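Local coordinates for molybdopterin biosynthesis moeA protein (Pyrococcus horikoshii, PDB 1WU2), which probably takes part in molybdenum cofactor biosynthesis, acting on molybdopterin as MoeA proteins do when molybdenum is inserted, at residues Asn140-Phe143 with Thr144-Val148; Val166-Leu169 with Lys170-Ile174. All coordinates share one frame; numbering follows the deposited sequence.

Interaction 1: Asn140-Phe143 with Thr144-Val148; sequences NIAF and TGEDV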
ATOM      1  N   ASN A 140      33.029  19.570   6.634  1.00 34.91           N
ATOM      2  CA  ASN A 140      31.957  20.358   7.238  1.00 34.61           C
ATOM      3  C   ASN A 140      31.389  21.422   6.302  1.00 34.35           C
ATOM      4  O   ASN A 140      31.087  22.537   6.729  1.00 34.37           O
ATOM      5  CB  ASN A 140      32.429  20.994   8.554  1.00 34.52           C
ATOM      6  CG  ASN A 140      32.758  19.962   9.613  1.00 34.56           C
ATOM      7  OD1 ASN A 140      32.110  18.920   9.698  1.00 34.24           O
ATOM      8  ND2 ASN A 140      33.764  20.251  10.432  1.00 34.56           N
ATOM      9  N   ILE A 141      31.258  21.074   5.023  1.00 33.95           N
ATOM     10  CA  ILE A 141      30.577  21.931   4.062  1.00 33.72           C
ATOM     11  C   ILE A 141      29.409  21.179   3.433  1.00 33.56           C
ATOM     12  O   ILE A 141      29.599  20.150   2.784  1.00 33.36           O
ATOM     13  CB  ILE A 141      31.541  22.433   2.967  1.00 33.59           C
ATOM     14  CG1 ILE A 141      32.551  23.413   3.568  1.00 33.55           C
ATOM     15  CG2 ILE A 141      30.758  23.117   1.841  1.00 33.67           C
ATOM     16  CD1 ILE A 141      33.655  23.834   2.623  1.00 33.10           C
ATOM     17  N   ALA A 142      28.204  21.695   3.654  1.00 33.34           N
ATOM     18  CA  ALA A 142      27.038  21.300   2.880  1.00 33.24           C
ATOM     19  C   ALA A 142      27.101  22.006   1.528  1.00 33.19           C
ATOM     20  O   ALA A 142      26.682  23.155   1.393  1.00 33.16           O
ATOM     21  CB  ALA A 142      25.754  21.661   3.620  1.00 33.15           C
ATOM     22  N   PHE A 143      27.637  21.313   0.528  1.00 33.23           N
ATOM     23  CA  PHE A 143      27.836  21.899  -0.797  1.00 33.21           C
ATOM     24  C   PHE A 143      26.518  22.198  -1.507  1.00 33.15           C
ATOM     25  O   PHE A 143      25.466  21.677  -1.144  1.00 33.12           O
ATOM     26  CB  PHE A 143      28.693  20.974  -1.669  1.00 33.22           C
ATOM     27  CG  PHE A 143      30.156  21.025  -1.344  1.00 33.46           C
ATOM     28  CD1 PHE A 143      30.931  22.101  -1.754  1.00 33.75           C
ATOM     29  CD2 PHE A 143      30.761  20.000  -0.628  1.00 33.81           C
ATOM     30  CE1 PHE A 143      32.289  22.153  -1.459  1.00 34.33           C
ATOM     31  CE2 PHE A 143      32.116  20.045  -0.327  1.00 34.02           C
ATOM     32  CZ  PHE A 143      32.881  21.125  -0.744  1.00 34.21           C
ATOM     33  N   THR A 144      26.603  23.037  -2.534  1.00 33.15           N
ATOM     34  CA  THR A 144      25.445  23.445  -3.316  1.00 33.11           C
ATOM     35  C   THR A 144      24.809  22.234  -3.985  1.00 33.15           C
ATOM     36  O   THR A 144      25.462  21.515  -4.740  1.00 33.14           O
ATOM     37  CB  THR A 144      25.864  24.480  -4.384  1.00 33.10           C
ATOM     38  OG1 THR A 144      26.319  25.679  -3.744  1.00 32.85           O
ATOM     39  CG2 THR A 144      24.671  24.941  -5.223  1.00 32.93           C
ATOM     40  N   GLY A 145      23.535  22.003  -3.680  1.00 33.16           N
ATOM     41  CA  GLY A 145      22.761  20.973  -4.341  1.00 33.16           C
ATOM     42  C   GLY A 145      23.013  19.567  -3.835  1.00 33.20           C
ATOM     43  O   GLY A 145      22.690  18.602  -4.526  1.00 33.23           O
ATOM     44  N   GLU A 146      23.568  19.440  -2.630  1.00 33.28           N
ATOM     45  CA  GLU A 146      23.855  18.124  -2.060  1.00 33.48           C
ATOM     46  C   GLU A 146      22.567  17.322  -1.842  1.00 33.49           C
ATOM     47  O   GLU A 146      22.577  16.094  -1.921  1.00 33.44           O
ATOM     48  CB  GLU A 146      24.669  18.235  -0.761  1.00 33.54           C
ATOM     49  CG  GLU A 146      23.967  18.942   0.398  1.00 33.92           C
ATOM     50  CD  GLU A 146      24.621  18.667   1.742  1.00 34.23           C
ATOM     51  OE1 GLU A 146      23.973  18.908   2.784  1.00 34.53           O
ATOM     52  OE2 GLU A 146      25.785  18.213   1.763  1.00 34.81           O
ATOM     53  N   ASP A 147      21.470  18.027  -1.565  1.00 33.55           N
ATOM     54  CA  ASP A 147      20.143  17.420  -1.539  1.00 33.70           C
ATOM     55  C   ASP A 147      19.671  17.135  -2.970  1.00 33.82           C
ATOM     56  O   ASP A 147      19.570  15.974  -3.366  1.00 33.95           O
ATOM     57  CB  ASP A 147      19.145  18.322  -0.797  1.00 33.82           C
ATOM     58  CG  ASP A 147      17.822  17.635  -0.529  1.00 34.03           C
ATOM     59  OD1 ASP A 147      17.691  16.442  -0.864  1.00 34.41           O
ATOM     60  OD2 ASP A 147      16.855  18.204   0.017  1.00 35.24           O
ATOM     61  N   VAL A 148      19.367  18.190  -3.727  1.00 33.81           N
ATOM     62  CA  VAL A 148      19.132  18.088  -5.170  1.00 33.85           C
ATOM     63  C   VAL A 148      19.854  19.232  -5.880  1.00 34.01           C
ATOM     64  O   VAL A 148      19.871  20.355  -5.385  1.00 33.91           O
ATOM     65  CB  VAL A 148      17.616  18.103  -5.541  1.00 33.78           C
ATOM     66  CG1 VAL A 148      16.900  16.920  -4.916  1.00 33.74           C
ATOM     67  CG2 VAL A 148      16.940  19.416  -5.139  1.00 33.63           C
TER

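Interaction 2: Val166-Leu169 with Lys170-Ile174; sequences VAML and KALGI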
ATOM      1  N   VAL A 166       5.661  14.412  -2.121  1.00 26.86           N
ATOM      2  CA  VAL A 166       4.843  15.624  -2.204  1.00 26.92           C
ATOM      3  C   VAL A 166       5.563  16.792  -1.520  1.00 27.04           C
ATOM      4  O   VAL A 166       5.401  17.948  -1.913  1.00 27.07           O
ATOM      5  CB  VAL A 166       3.433  15.397  -1.589  1.00 26.87           C
ATOM      6  CG1 VAL A 166       2.598  16.666  -1.616  1.00 26.87           C
ATOM      7  CG2 VAL A 166       2.697  14.297  -2.347  1.00 26.57           C
ATOM      8  N   ALA A 167       6.373  16.471  -0.517  1.00 27.17           N
ATOM      9  CA  ALA A 167       7.169  17.454   0.205  1.00 27.19           C
ATOM     10  C   ALA A 167       8.305  17.979  -0.667  1.00 27.32           C
ATOM     11  O   ALA A 167       8.632  19.163  -0.615  1.00 27.07           O
ATOM     12  CB  ALA A 167       7.726  16.836   1.475  1.00 27.22           C
HETATM   13  N   MSE A 168       8.904  17.089  -1.457  1.00 27.59           N
HETATM   14  CA  MSE A 168       9.960  17.460  -2.398  1.00 27.89           C
HETATM   15  C   MSE A 168       9.392  18.362  -3.478  1.00 27.84           C
HETATM   16  O   MSE A 168      10.090  19.239  -3.979  1.00 27.80           O
HETATM   17  CB  MSE A 168      10.585  16.219  -3.043  1.00 28.15           C
HETATM   18  CG  MSE A 168      11.635  16.514  -4.117  1.00 29.08           C
HETATM   19 SE   MSE A 168      13.173  17.488  -3.425  1.00 33.12          SE
HETATM   20  CE  MSE A 168      14.239  15.938  -2.829  1.00 31.91           C
ATOM     21  N   LEU A 169       8.129  18.131  -3.831  1.00 27.71           N
ATOM     22  CA  LEU A 169       7.435  18.947  -4.816  1.00 27.62           C
ATOM     23  C   LEU A 169       7.247  20.367  -4.290  1.00 27.66           C
ATOM     24  O   LEU A 169       7.417  21.328  -5.032  1.00 27.48           O
ATOM     25  CB  LEU A 169       6.083  18.325  -5.181  1.00 27.66           C
ATOM     26  CG  LEU A 169       6.133  17.088  -6.084  1.00 27.53           C
ATOM     27  CD1 LEU A 169       4.760  16.441  -6.197  1.00 27.86           C
ATOM     28  CD2 LEU A 169       6.657  17.441  -7.463  1.00 27.56           C
ATOM     29  N   LYS A 170       6.921  20.495  -3.005  1.00 27.66           N
ATOM     30  CA  LYS A 170       6.797  21.809  -2.381  1.00 27.78           C
ATOM     31  C   LYS A 170       8.155  22.495  -2.252  1.00 27.76           C
ATOM     32  O   LYS A 170       8.239  23.720  -2.324  1.00 27.80           O
ATOM     33  CB  LYS A 170       6.140  21.717  -1.004  1.00 27.83           C
ATOM     34  CG  LYS A 170       5.576  23.060  -0.538  1.00 28.55           C
ATOM     35  CD  LYS A 170       4.981  22.978   0.851  1.00 29.39           C
ATOM     36  CE  LYS A 170       4.628  24.362   1.374  1.00 29.91           C
ATOM     37  NZ  LYS A 170       3.670  24.295   2.517  1.00 30.03           N
ATOM     38  N   ALA A 171       9.211  21.705  -2.069  1.00 27.64           N
ATOM     39  CA  ALA A 171      10.572  22.229  -1.994  1.00 27.74           C
ATOM     40  C   ALA A 171      11.008  22.830  -3.328  1.00 27.72           C
ATOM     41  O   ALA A 171      11.815  23.761  -3.354  1.00 27.66           O
ATOM     42  CB  ALA A 171      11.551  21.130  -1.557  1.00 27.67           C
ATOM     43  N   LEU A 172      10.462  22.301  -4.423  1.00 28.00           N
ATOM     44  CA  LEU A 172      10.752  22.787  -5.772  1.00 28.34           C
ATOM     45  C   LEU A 172       9.802  23.911  -6.225  1.00 28.71           C
ATOM     46  O   LEU A 172       9.954  24.444  -7.322  1.00 28.61           O
ATOM     47  CB  LEU A 172      10.670  21.637  -6.782  1.00 28.33           C
ATOM     48  CG  LEU A 172      11.496  20.352  -6.597  1.00 28.37           C
ATOM     49  CD1 LEU A 172      11.773  19.715  -7.957  1.00 28.19           C
ATOM     50  CD2 LEU A 172      12.796  20.569  -5.831  1.00 28.25           C
ATOM     51  N   GLY A 173       8.818  24.252  -5.396  1.00 29.29           N
ATOM     52  CA  GLY A 173       7.873  25.314  -5.705  1.00 29.78           C
ATOM     53  C   GLY A 173       6.761  24.925  -6.671  1.00 30.21           C
ATOM     54  O   GLY A 173       6.230  25.782  -7.374  1.00 30.50           O
ATOM     55  N   ILE A 174       6.407  23.642  -6.705  1.00 30.67           N
ATOM     56  CA  ILE A 174       5.333  23.153  -7.570  1.00 31.15           C
ATOM     57  C   ILE A 174       4.034  23.095  -6.771  1.00 31.40           C
ATOM     58  O   ILE A 174       3.916  22.308  -5.838  1.00 31.61           O
ATOM     59  CB  ILE A 174       5.681  21.757  -8.147  1.00 31.16           C
ATOM     60  CG1 ILE A 174       6.978  21.816  -8.959  1.00 31.21           C
ATOM     61  CG2 ILE A 174       4.551  21.237  -9.038  1.00 31.40           C
ATOM     62  CD1 ILE A 174       7.703  20.493  -9.042  1.00 31.55           C
TER

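Interaction 1: Asn140-Phe143 with Thr144-Val148
E146 lays its carboxylate alongside A142. OE1 of E146 stands 3.4 Å from A142 CB, and OE2 of E146 lies 3.5 Å from A142 CA. This is van der Waals contact between a charged group and the strand. The side chain gets there because CG sits between the backbone N and the carbonyl carbon (chi1 64°), and the chain runs extended beyond it. On the way it passes F143, where E146 CG is 3.5 Å from F143 O. The same oxygen takes the backbone bond from E146 N, at 3.3 Å. F143 to E146 form a type II beta turn, with G145 at its third position and phi at 79°. The F143 ring turns back along the strand, and I141 CG2 lies over its centre, 3.6 Å above the plane. With an alanine in place of E146, A142 CB is likely to lose its carboxylate neighbour, opening a gap between turn and strand, where G362 and S363 of the second subunit pack. Past the turn, D147 and V148 both face I50 in a classic beta bulge.

Interaction 2: Val166-Leu169 with Lys170-Ile174
L169 and I174 meet through a flat peptide group, not through a ring. The L169 carbonyl receives I174 N at 3.0 Å from L169 O, with the donor tilted 26° from the carbonyl plane. The bond is fairly straight, 164° at the hydrogen. The L169 oxygen also takes a weak bond from L172 N. This is the Schellman motif that ends helix 163-171. I174 N reaches back to L169 O, and G173 N reaches back to K170 O. G173 has positive phi (79°) and lets the chain turn out of the helix.

The hydrophobic part of the motif joins the same two residues. L169 CD2 touches I174 CD1 at 3.6 Å, and the two side chains lie at a slant to each other. Both also pack on I44 of strand 44-45. Before this end the helix runs in its usual way: K170 N bonds to V166 O, and A171 N to A167 O. The bond from L172 N to M168 O is weak.

On another side of the helix, selenomethionine M168 bends at its second and third torsions after CG leaves anti to the backbone N. That puts its selenium near the next turn. A171 CB lies 4.4 Å from M168 SE. V154 of strand 153-155 touches both M168 and L172. K170 is extended, and its NZ makes a salt bridge with E196 of the second subunit. V166 and A167 also pack against that subunit. L172 comes in at the oxygen end of the M168 carbonyl, its CG 3.2 Å from M168 O, and its CD2 rests 3.9 Å from M168 SE.

How the interactions relate
Interaction 1 comes first along the chain, and interaction 2 follows. Their centres are 18 Å apart, and both lie in the MoeA N-terminal region. Interaction 1 leaves the short strand 141-142, which pairs with strand 55-56. Interaction 2 is the C-terminal end of helix 163-171. Strand 153-155 comes between them in the chain. They touch where V148 CG1 packs on M168 CE at 3.5 Å, so the loop after the turn rests on the helix. Both also face the second subunit. Its L366 N hydrogen-bonds to D147 OD2, and the same L366 packs on M168, which ties the two neighbouring contacts into one part of the dimer interface.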